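Local coordinates for protein FAD-dependent oxidoreductase (PDB 3M9V) that probably works as a flavin-dependent oxidoreductase of the acyl-CoA dehydrogenase family in the biosynthesis of the sugar D-kijanose, and binds dTDP, at residues R132-A136 against G137-V141; A293-L296 against V297-D301; M336-H339 against F340-K344. One frame throughout, in Å; residues are numbered along the deposited sequence.

Contact 1 of 3, residues R132-A136 against G137-V141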
ATOM      1  N   ARG A 132      28.243  15.706 -35.244  1.00 23.59           N
ATOM      2  CA  ARG A 132      29.631  15.271 -35.452  1.00 24.54           C
ATOM      3  C   ARG A 132      30.515  15.731 -34.310  1.00 24.30           C
ATOM      4  O   ARG A 132      31.428  15.030 -33.900  1.00 24.63           O
ATOM      5  CB  ARG A 132      30.253  15.735 -36.773  1.00 25.24           C
ATOM      6  CG  ARG A 132      29.317  16.457 -37.701  1.00 30.52           C
ATOM      7  CD  ARG A 132      30.046  16.756 -39.001  1.00 40.33           C
ATOM      8  NE  ARG A 132      30.389  15.510 -39.675  1.00 44.41           N
ATOM      9  CZ  ARG A 132      29.806  15.114 -40.799  1.00 45.31           C
ATOM     10  NH1 ARG A 132      30.154  13.960 -41.342  1.00 40.78           N
ATOM     11  NH2 ARG A 132      28.876  15.883 -41.353  1.00 44.38           N
ATOM     12  N   GLY A 133      30.249  16.899 -33.741  1.00 24.23           N
ATOM     13  CA  GLY A 133      30.915  17.173 -32.472  1.00 25.77           C
ATOM     14  C   GLY A 133      30.845  16.070 -31.422  1.00 27.82           C
ATOM     15  O   GLY A 133      31.846  15.746 -30.760  1.00 26.38           O
ATOM     16  N   MET A 134      29.644  15.516 -31.238  1.00 26.04           N
ATOM     17  CA  MET A 134      29.414  14.579 -30.134  1.00 23.74           C
ATOM     18  C   MET A 134      30.268  13.344 -30.369  1.00 24.57           C
ATOM     19  O   MET A 134      30.844  12.768 -29.443  1.00 23.37           O
ATOM     20  CB  MET A 134      27.926  14.229 -29.995  1.00 21.52           C
ATOM     21  CG  MET A 134      27.030  15.436 -29.730  1.00 24.13           C
ATOM     22  SD  MET A 134      25.244  15.147 -29.807  1.00 30.57           S
ATOM     23  CE  MET A 134      25.090  13.777 -28.676  1.00 22.53           C
ATOM     24  N   VAL A 135      30.342  12.916 -31.625  1.00 27.96           N
ATOM     25  CA  VAL A 135      31.115  11.702 -31.913  1.00 29.94           C
ATOM     26  C   VAL A 135      32.597  11.928 -31.619  1.00 31.23           C
ATOM     27  O   VAL A 135      33.308  11.083 -31.058  1.00 31.89           O
ATOM     28  CB  VAL A 135      30.938  11.310 -33.394  1.00 32.21           C
ATOM     29  CG1 VAL A 135      31.806  10.092 -33.724  1.00 31.73           C
ATOM     30  CG2 VAL A 135      29.458  11.040 -33.722  1.00 29.76           C
ATOM     31  N   ALA A 136      33.052  13.115 -32.002  1.00 32.46           N
ATOM     32  CA  ALA A 136      34.478  13.429 -31.970  1.00 34.98           C
ATOM     33  C   ALA A 136      34.955  13.532 -30.527  1.00 35.71           C
ATOM     34  O   ALA A 136      36.153  13.497 -30.259  1.00 37.64           O
ATOM     35  CB  ALA A 136      34.724  14.764 -32.695  1.00 33.82           C
ATOM     36  N   GLY A 137      34.028  13.681 -29.588  1.00 35.51           N
ATOM     37  CA  GLY A 137      34.420  14.009 -28.224  1.00 34.36           C
ATOM     38  C   GLY A 137      34.459  15.501 -27.943  1.00 35.19           C
ATOM     39  O   GLY A 137      34.830  15.898 -26.839  1.00 36.03           O
ATOM     40  N   ASP A 138      34.090  16.338 -28.907  1.00 33.52           N
ATOM     41  CA  ASP A 138      34.161  17.775 -28.686  1.00 33.70           C
ATOM     42  C   ASP A 138      32.891  18.444 -28.197  1.00 33.08           C
ATOM     43  O   ASP A 138      32.955  19.582 -27.741  1.00 33.97           O
ATOM     44  CB  ASP A 138      34.623  18.545 -29.931  1.00 35.43           C
ATOM     45  CG  ASP A 138      35.975  18.070 -30.440  1.00 36.35           C
ATOM     46  OD1 ASP A 138      36.863  17.719 -29.628  1.00 36.79           O
ATOM     47  OD2 ASP A 138      36.131  18.021 -31.674  1.00 40.56           O
ATOM     48  N   ALA A 139      31.740  17.787 -28.300  1.00 30.59           N
ATOM     49  CA  ALA A 139      30.503  18.448 -27.918  1.00 28.08           C
ATOM     50  C   ALA A 139      29.803  17.682 -26.797  1.00 28.83           C
ATOM     51  O   ALA A 139      29.479  16.502 -26.966  1.00 29.53           O
ATOM     52  CB  ALA A 139      29.584  18.623 -29.114  1.00 27.28           C
ATOM     53  N   VAL A 140      29.577  18.344 -25.665  1.00 27.37           N
ATOM     54  CA  VAL A 140      28.855  17.744 -24.529  1.00 26.45           C
ATOM     55  C   VAL A 140      27.625  18.631 -24.321  1.00 26.92           C
ATOM     56  O   VAL A 140      27.755  19.806 -23.973  1.00 27.33           O
ATOM     57  CB  VAL A 140      29.746  17.628 -23.265  1.00 25.99           C
ATOM     58  CG1 VAL A 140      28.992  17.176 -21.997  1.00 20.70           C
ATOM     59  CG2 VAL A 140      30.927  16.699 -23.549  1.00 23.42           C
ATOM     60  N   VAL A 141      26.448  18.080 -24.610  1.00 26.02           N
ATOM     61  CA  VAL A 141      25.244  18.877 -24.806  1.00 24.69           C
ATOM     62  C   VAL A 141      24.241  18.796 -23.648  1.00 25.32           C
ATOM     63  O   VAL A 141      23.632  17.748 -23.399  1.00 24.31           O
ATOM     64  CB  VAL A 141      24.546  18.533 -26.156  1.00 25.49           C
ATOM     65  CG1 VAL A 141      23.457  19.557 -26.459  1.00 23.47           C
ATOM     66  CG2 VAL A 141      25.527  18.569 -27.318  1.00 22.88           C
TER
HETATM   67  O   HOH W   1      31.508  14.113 -27.095  1.00 40.58           O
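A Schellman motif joins Gly-133 and Met-134 of helix 121-136 to Gly-137 and Asp-138, and from it the chain runs on into strand 141-147. The carbonyl of Gly-133 receives the N-H of Asp-138 (N to O 3.0 Å) and, more weakly, that of Ala-139 (N to O 3.2 Å). A second weak bond runs from Gly-137 N to Met-134 O, and the turn is made by the positive phi of Gly-137, 92°, at which a beta carbon would collide with the carbonyl oxygen of Ala-136. Gly-133 is constrained too: Ala-139 CB sits 3.7 Å from Gly-133 C, just where a side chain on that glycine would have to go. Met-134 lends the apolar part: placed beside the backbone N by chi1, -60°, its CG lies 4.1 Å from Ala-139 CB and 4.2 Å from Val-141 CG2. One water donates to Met-134 O (2.8 Å) and to Ala-139 O (3.1 Å), while Gln-105 of helix 96-118 reaches Ala-139 O with NE2 and Val-141 N with OE1. The chemistry is thus that of a helix C-terminus whose carbonyls, beyond reach of further helical N-H groups, are answered by turn amides and water.

Contact 2 of 3, residues A293-L296 against V297-D301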
ATOM      1  N   ALA A 293      11.964 -12.423   6.002  1.00 14.92           N
ATOM      2  CA  ALA A 293      12.965 -12.074   4.997  1.00 15.84           C
ATOM      3  C   ALA A 293      12.636 -12.832   3.723  1.00 13.74           C
ATOM      4  O   ALA A 293      12.771 -12.278   2.624  1.00 16.75           O
ATOM      5  CB  ALA A 293      14.414 -12.354   5.476  1.00 13.62           C
ATOM      6  N   LEU A 294      12.155 -14.067   3.850  1.00 14.68           N
ATOM      7  CA  LEU A 294      11.844 -14.858   2.651  1.00 14.36           C
ATOM      8  C   LEU A 294      10.667 -14.192   1.951  1.00 12.85           C
ATOM      9  O   LEU A 294      10.597 -14.147   0.722  1.00 15.34           O
ATOM     10  CB  LEU A 294      11.390 -16.274   3.023  1.00 16.52           C
ATOM     11  CG  LEU A 294      12.499 -17.162   3.605  1.00 20.35           C
ATOM     12  CD1 LEU A 294      11.889 -18.510   3.981  1.00 21.33           C
ATOM     13  CD2 LEU A 294      13.648 -17.301   2.617  1.00 17.24           C
ATOM     14  N   THR A 295       9.735 -13.673   2.742  1.00  9.24           N
ATOM     15  CA  THR A 295       8.508 -13.103   2.167  1.00 13.89           C
ATOM     16  C   THR A 295       8.860 -11.789   1.460  1.00 12.54           C
ATOM     17  O   THR A 295       8.477 -11.616   0.310  1.00 16.89           O
ATOM     18  CB  THR A 295       7.472 -12.874   3.286  1.00 13.60           C
ATOM     19  OG1 THR A 295       7.087 -14.140   3.833  1.00 15.16           O
ATOM     20  CG2 THR A 295       6.211 -12.145   2.773  1.00 14.95           C
ATOM     21  N   LEU A 296       9.629 -10.903   2.090  1.00 13.63           N
ATOM     22  CA  LEU A 296      10.203  -9.705   1.452  1.00 14.33           C
ATOM     23  C   LEU A 296      10.942  -9.971   0.132  1.00 14.91           C
ATOM     24  O   LEU A 296      10.728  -9.299  -0.886  1.00 15.17           O
ATOM     25  CB  LEU A 296      11.164  -9.013   2.427  1.00 14.76           C
ATOM     26  CG  LEU A 296      10.471  -8.075   3.433  1.00 20.10           C
ATOM     27  CD1 LEU A 296      11.577  -7.471   4.274  1.00 25.23           C
ATOM     28  CD2 LEU A 296       9.729  -6.984   2.668  1.00 21.44           C
ATOM     29  N   VAL A 297      11.796 -10.990   0.137  1.00 11.93           N
ATOM     30  CA  VAL A 297      12.521 -11.363  -1.060  1.00 13.78           C
ATOM     31  C   VAL A 297      11.534 -11.709  -2.178  1.00 15.04           C
ATOM     32  O   VAL A 297      11.735 -11.288  -3.320  1.00 14.51           O
ATOM     33  CB  VAL A 297      13.469 -12.584  -0.798  1.00 17.91           C
ATOM     34  CG1 VAL A 297      13.909 -13.174  -2.139  1.00 14.29           C
ATOM     35  CG2 VAL A 297      14.674 -12.087   0.037  1.00 18.51           C
ATOM     36  N   ALA A 298      10.479 -12.468  -1.881  1.00 15.07           N
ATOM     37  CA  ALA A 298       9.558 -12.879  -2.942  1.00 15.27           C
ATOM     38  C   ALA A 298       8.819 -11.599  -3.381  1.00 15.81           C
ATOM     39  O   ALA A 298       8.599 -11.400  -4.570  1.00 16.31           O
ATOM     40  CB  ALA A 298       8.558 -13.956  -2.438  1.00 14.08           C
ATOM     41  N   GLU A 299       8.446 -10.722  -2.458  1.00 13.32           N
ATOM     42  CA  GLU A 299       7.650  -9.546  -2.824  1.00 16.63           C
ATOM     43  C   GLU A 299       8.477  -8.603  -3.702  1.00 15.22           C
ATOM     44  O   GLU A 299       8.003  -8.099  -4.723  1.00 16.37           O
ATOM     45  CB  GLU A 299       7.162  -8.773  -1.583  1.00 14.36           C
ATOM     46  CG  GLU A 299       6.110  -9.484  -0.722  1.00 21.36           C
ATOM     47  CD  GLU A 299       4.716  -9.255  -1.263  1.00 37.50           C
ATOM     48  OE1 GLU A 299       4.532  -8.288  -2.058  1.00 37.56           O
ATOM     49  OE2 GLU A 299       3.824 -10.060  -0.909  1.00 37.60           O
ATOM     50  N   ILE A 300       9.712  -8.342  -3.291  1.00 13.60           N
ATOM     51  CA  ILE A 300      10.632  -7.580  -4.116  1.00 14.62           C
ATOM     52  C   ILE A 300      10.896  -8.162  -5.487  1.00 16.79           C
ATOM     53  O   ILE A 300      10.885  -7.448  -6.495  1.00 15.95           O
ATOM     54  CB  ILE A 300      11.986  -7.362  -3.399  1.00 16.71           C
ATOM     55  CG1 ILE A 300      11.763  -6.494  -2.163  1.00 16.83           C
ATOM     56  CG2 ILE A 300      13.052  -6.907  -4.372  1.00 17.87           C
ATOM     57  CD1 ILE A 300      12.914  -6.553  -1.147  1.00 23.93           C
ATOM     58  N   ASP A 301      11.136  -9.470  -5.531  1.00 15.96           N
ATOM     59  CA  ASP A 301      11.386 -10.131  -6.809  1.00 16.51           C
ATOM     60  C   ASP A 301      10.213  -9.863  -7.756  1.00 15.19           C
ATOM     61  O   ASP A 301      10.370  -9.638  -8.960  1.00 14.41           O
ATOM     62  CB  ASP A 301      11.478 -11.662  -6.569  1.00 14.61           C
ATOM     63  CG  ASP A 301      12.144 -12.382  -7.720  1.00 18.04           C
ATOM     64  OD1 ASP A 301      13.308 -12.075  -7.983  1.00 21.51           O
ATOM     65  OD2 ASP A 301      11.551 -13.231  -8.398  1.00 23.28           O
TER
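Ala-293 meets Val-297 one turn on in helix 291-323, and the same i to i+4 ladder of alpha-helical hydrogen bonds carries the whole contact within the helical C-terminal domain. Ala-293 O accepts Val-297 N at 3.0 Å, and the CG2 methyl of Val-297 lies beside that same oxygen, 3.2 Å away. Leu-294 follows with its carbonyl bound to Ala-298 N. At Thr-295 the carbonyl takes Glu-299 N at 2.9 Å, and Glu-299 CG rests 3.3 Å from the same Thr-295 O. The bend of the glutamate at chi2, -85°, carries its carboxylate off this helix to the second subunit, where OE1 forms a salt bridge with Arg-349 and OE2 a hydrogen bond with Tyr-391 OH. Thr-295 OG1 hydrogen-bonds back to Ala-291 O. Leu-296 closes the series with the straightest bond of the four, Ile-300 N to Leu-296 O at 2.8 Å and 174°. The side chains of Leu-296 and Ile-300 both pack on Leu-361 of helix 329-362. Ile-300 has CG1 beside its own backbone N, chi1 -65°, which lays the branch along the carbonyl of the preceding turn: CG1 stands 3.3 Å and CD1 3.5 Å from Leu-296 O.

Contact 3 of 3, residues M336-H339 against F340-K344; sequences MMRH and FQCAK
Gln-341 packs back on Met-337, one turn earlier in helix 329-362, and its side chain is a worked case of a buried polar group that spends its amide on the chain before helix 391-402. Beneath it the backbone bond is short, with Gln-341 N 2.7 Å from Met-337 O. CB lies beside that carbonyl, 3.4 Å from Met-337 O. CG comes closer still, 3.2 Å from the same oxygen, and also meets the sulfur, 3.7 Å from Met-337 SD. A bend at chi2, -68°, then folds the amide back along the thioether, the two side chains lying alongside and pointing the same way. At the tip NE2 is 3.5 Å from Met-337 SD and stands 3.3 Å above the plane of the Phe-340 ring, offset toward its rim. Both ends of the amide are taken up outside the helix: NE2 donates to Pro-388 O, and OE1 accepts from Tyr-389 N. A leucine here would probably leave Pro-388 O and Tyr-389 N without their mates and hold that part of the chain less firmly, though Lys-344 also bonds to it.

Met-337 completes the cluster. Its SD touches Phe-340 CD2 at 3.8 Å, an oblique Met-aromatic contact with the sulfur 64° off the ring normal. With CG anti to the backbone N, chi1 -176°, and two further bends, the chain curls toward the following turn; the same side chain also packs against dTDP-binding Gln-256 of helix 253-260. Elsewhere on the helix, Cys-342 SG lies 3.4 Å from Arg-338 O, and His-339 ND1 bonds to Tyr-305 OH of the second subunit. The arrangement belongs to the long-helix bundle of the acyl-CoA dehydrogenase C-terminal domain, which here packs beside the dTDP site on one side and a neighbouring subunit on another.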
ATOM      1  N   MET A 336       2.194   9.018 -27.085  1.00 19.66           N
ATOM      2  CA  MET A 336       3.540   8.833 -26.557  1.00 17.29           C
ATOM      3  C   MET A 336       3.625   9.323 -25.117  1.00 16.75           C
ATOM      4  O   MET A 336       4.131   8.611 -24.250  1.00 15.68           O
ATOM      5  CB  MET A 336       4.562   9.509 -27.454  1.00 16.33           C
ATOM      6  CG  MET A 336       4.711   8.770 -28.794  1.00 17.22           C
ATOM      7  SD  MET A 336       5.956   9.540 -29.863  1.00 24.62           S
ATOM      8  CE  MET A 336       7.470   9.220 -28.972  1.00 13.40           C
ATOM      9  N   MET A 337       3.038  10.480 -24.845  1.00 14.64           N
ATOM     10  CA  MET A 337       3.080  11.045 -23.507  1.00 19.59           C
ATOM     11  C   MET A 337       2.269  10.251 -22.469  1.00 18.92           C
ATOM     12  O   MET A 337       2.634  10.107 -21.302  1.00 20.86           O
ATOM     13  CB  MET A 337       2.675  12.524 -23.571  1.00 18.70           C
ATOM     14  CG  MET A 337       2.785  13.213 -22.223  1.00 21.36           C
ATOM     15  SD  MET A 337       4.496  13.354 -21.613  1.00 23.26           S
ATOM     16  CE  MET A 337       5.439  14.266 -22.820  1.00 27.10           C
ATOM     17  N   ARG A 338       1.150   9.699 -22.907  1.00 20.90           N
ATOM     18  CA  ARG A 338       0.341   8.837 -22.060  1.00 21.40           C
ATOM     19  C   ARG A 338       1.085   7.543 -21.694  1.00 20.26           C
ATOM     20  O   ARG A 338       1.111   7.170 -20.531  1.00 17.54           O
ATOM     21  CB  ARG A 338      -0.958   8.484 -22.796  1.00 21.41           C
ATOM     22  CG  ARG A 338      -1.853   7.529 -21.985  1.00 24.59           C
ATOM     23  CD  ARG A 338      -2.716   8.339 -21.027  1.00 30.99           C
ATOM     24  NE  ARG A 338      -3.901   7.668 -20.472  1.00 33.75           N
ATOM     25  CZ  ARG A 338      -5.092   7.624 -21.059  1.00 30.79           C
ATOM     26  NH1 ARG A 338      -5.270   8.165 -22.253  1.00 26.56           N
ATOM     27  NH2 ARG A 338      -6.111   7.021 -20.467  1.00 22.77           N
ATOM     28  N   HIS A 339       1.679   6.837 -22.649  1.00 18.40           N
ATOM     29  CA  HIS A 339       2.566   5.737 -22.277  1.00 19.24           C
ATOM     30  C   HIS A 339       3.650   6.162 -21.294  1.00 18.73           C
ATOM     31  O   HIS A 339       3.840   5.447 -20.314  1.00 17.12           O
ATOM     32  CB  HIS A 339       3.296   5.108 -23.466  1.00 16.10           C
ATOM     33  CG  HIS A 339       2.427   4.221 -24.308  1.00 20.98           C
ATOM     34  ND1 HIS A 339       2.177   2.901 -23.992  1.00 17.03           N
ATOM     35  CD2 HIS A 339       1.752   4.470 -25.458  1.00 20.67           C
ATOM     36  CE1 HIS A 339       1.416   2.362 -24.932  1.00 21.87           C
ATOM     37  NE2 HIS A 339       1.127   3.300 -25.821  1.00 22.13           N
ATOM     38  N   PHE A 340       4.352   7.268 -21.565  1.00 17.63           N
ATOM     39  CA  PHE A 340       5.409   7.811 -20.699  1.00 15.78           C
ATOM     40  C   PHE A 340       4.839   8.056 -19.302  1.00 15.12           C
ATOM     41  O   PHE A 340       5.365   7.571 -18.290  1.00 13.11           O
ATOM     42  CB  PHE A 340       6.003   9.093 -21.317  1.00 12.14           C
ATOM     43  CG  PHE A 340       7.134   9.750 -20.556  1.00 18.66           C
ATOM     44  CD1 PHE A 340       7.834   9.115 -19.523  1.00 16.41           C
ATOM     45  CD2 PHE A 340       7.494  11.066 -20.876  1.00 20.14           C
ATOM     46  CE1 PHE A 340       8.894   9.757 -18.847  1.00 15.48           C
ATOM     47  CE2 PHE A 340       8.504  11.748 -20.164  1.00 17.79           C
ATOM     48  CZ  PHE A 340       9.214  11.079 -19.146  1.00 14.85           C
ATOM     49  N   GLN A 341       3.780   8.855 -19.216  1.00 13.94           N
ATOM     50  CA  GLN A 341       3.306   9.208 -17.882  1.00 13.22           C
ATOM     51  C   GLN A 341       2.683   8.080 -17.036  1.00 14.65           C
ATOM     52  O   GLN A 341       2.818   8.073 -15.812  1.00 12.63           O
ATOM     53  CB  GLN A 341       2.449  10.473 -17.895  1.00 14.76           C
ATOM     54  CG  GLN A 341       3.214  11.624 -18.589  1.00 12.97           C
ATOM     55  CD  GLN A 341       4.415  12.080 -17.768  1.00 18.99           C
ATOM     56  OE1 GLN A 341       4.327  12.211 -16.540  1.00 17.64           O
ATOM     57  NE2 GLN A 341       5.531  12.365 -18.445  1.00 14.39           N
ATOM     58  N   CYS A 342       1.967   7.158 -17.665  1.00 11.12           N
ATOM     59  CA  CYS A 342       1.417   6.009 -16.952  1.00 15.70           C
ATOM     60  C   CYS A 342       2.584   5.248 -16.311  1.00 14.03           C
ATOM     61  O   CYS A 342       2.529   4.905 -15.137  1.00 17.33           O
ATOM     62  CB  CYS A 342       0.719   5.052 -17.935  1.00 11.89           C
ATOM     63  SG  CYS A 342      -0.927   5.689 -18.283  1.00 20.20           S
ATOM     64  N   ALA A 343       3.607   4.987 -17.113  1.00 12.91           N
ATOM     65  CA  ALA A 343       4.775   4.213 -16.649  1.00 15.70           C
ATOM     66  C   ALA A 343       5.592   4.957 -15.596  1.00 14.11           C
ATOM     67  O   ALA A 343       6.072   4.358 -14.634  1.00 15.11           O
ATOM     68  CB  ALA A 343       5.686   3.791 -17.818  1.00 11.19           C
ATOM     69  N   LYS A 344       5.769   6.261 -15.788  1.00 13.75           N
ATOM     70  CA  LYS A 344       6.507   7.091 -14.836  1.00 13.38           C
ATOM     71  C   LYS A 344       5.900   7.094 -13.442  1.00 15.11           C
ATOM     72  O   LYS A 344       6.600   6.967 -12.435  1.00 14.85           O
ATOM     73  CB  LYS A 344       6.616   8.551 -15.335  1.00 14.56           C
ATOM     74  CG  LYS A 344       7.532   9.412 -14.460  1.00 17.57           C
ATOM     75  CD  LYS A 344       7.630  10.871 -14.961  1.00 21.77           C
ATOM     76  CE  LYS A 344       8.866  11.604 -14.431  1.00 22.66           C
ATOM     77  NZ  LYS A 344       8.465  12.112 -13.106  1.00 32.95           N
TER

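Contacts 2 and 3 are buried runs of successive helices, 291-323 and 329-362, in the C-terminal domain, whereas contact 1 is partly buried and lies opposite both across the chain's centre. Mid-helix, the amide ladder satisfies the backbone, and side chains supply the variety: aliphatic branches and an outward-reaching glutamate in contact 2, sulfur, ring and amide in contact 3. At the helix end of contact 1, turn amides, a water and a glutamine do that work, glycines make the turn possible, and no other subunit touches it. Although about 15 Å separates the nearest atoms of contacts 2 and 3 within one chain, the tetramer brings them together: Asp-301 forms a salt bridge with Arg-338 of a neighbouring subunit.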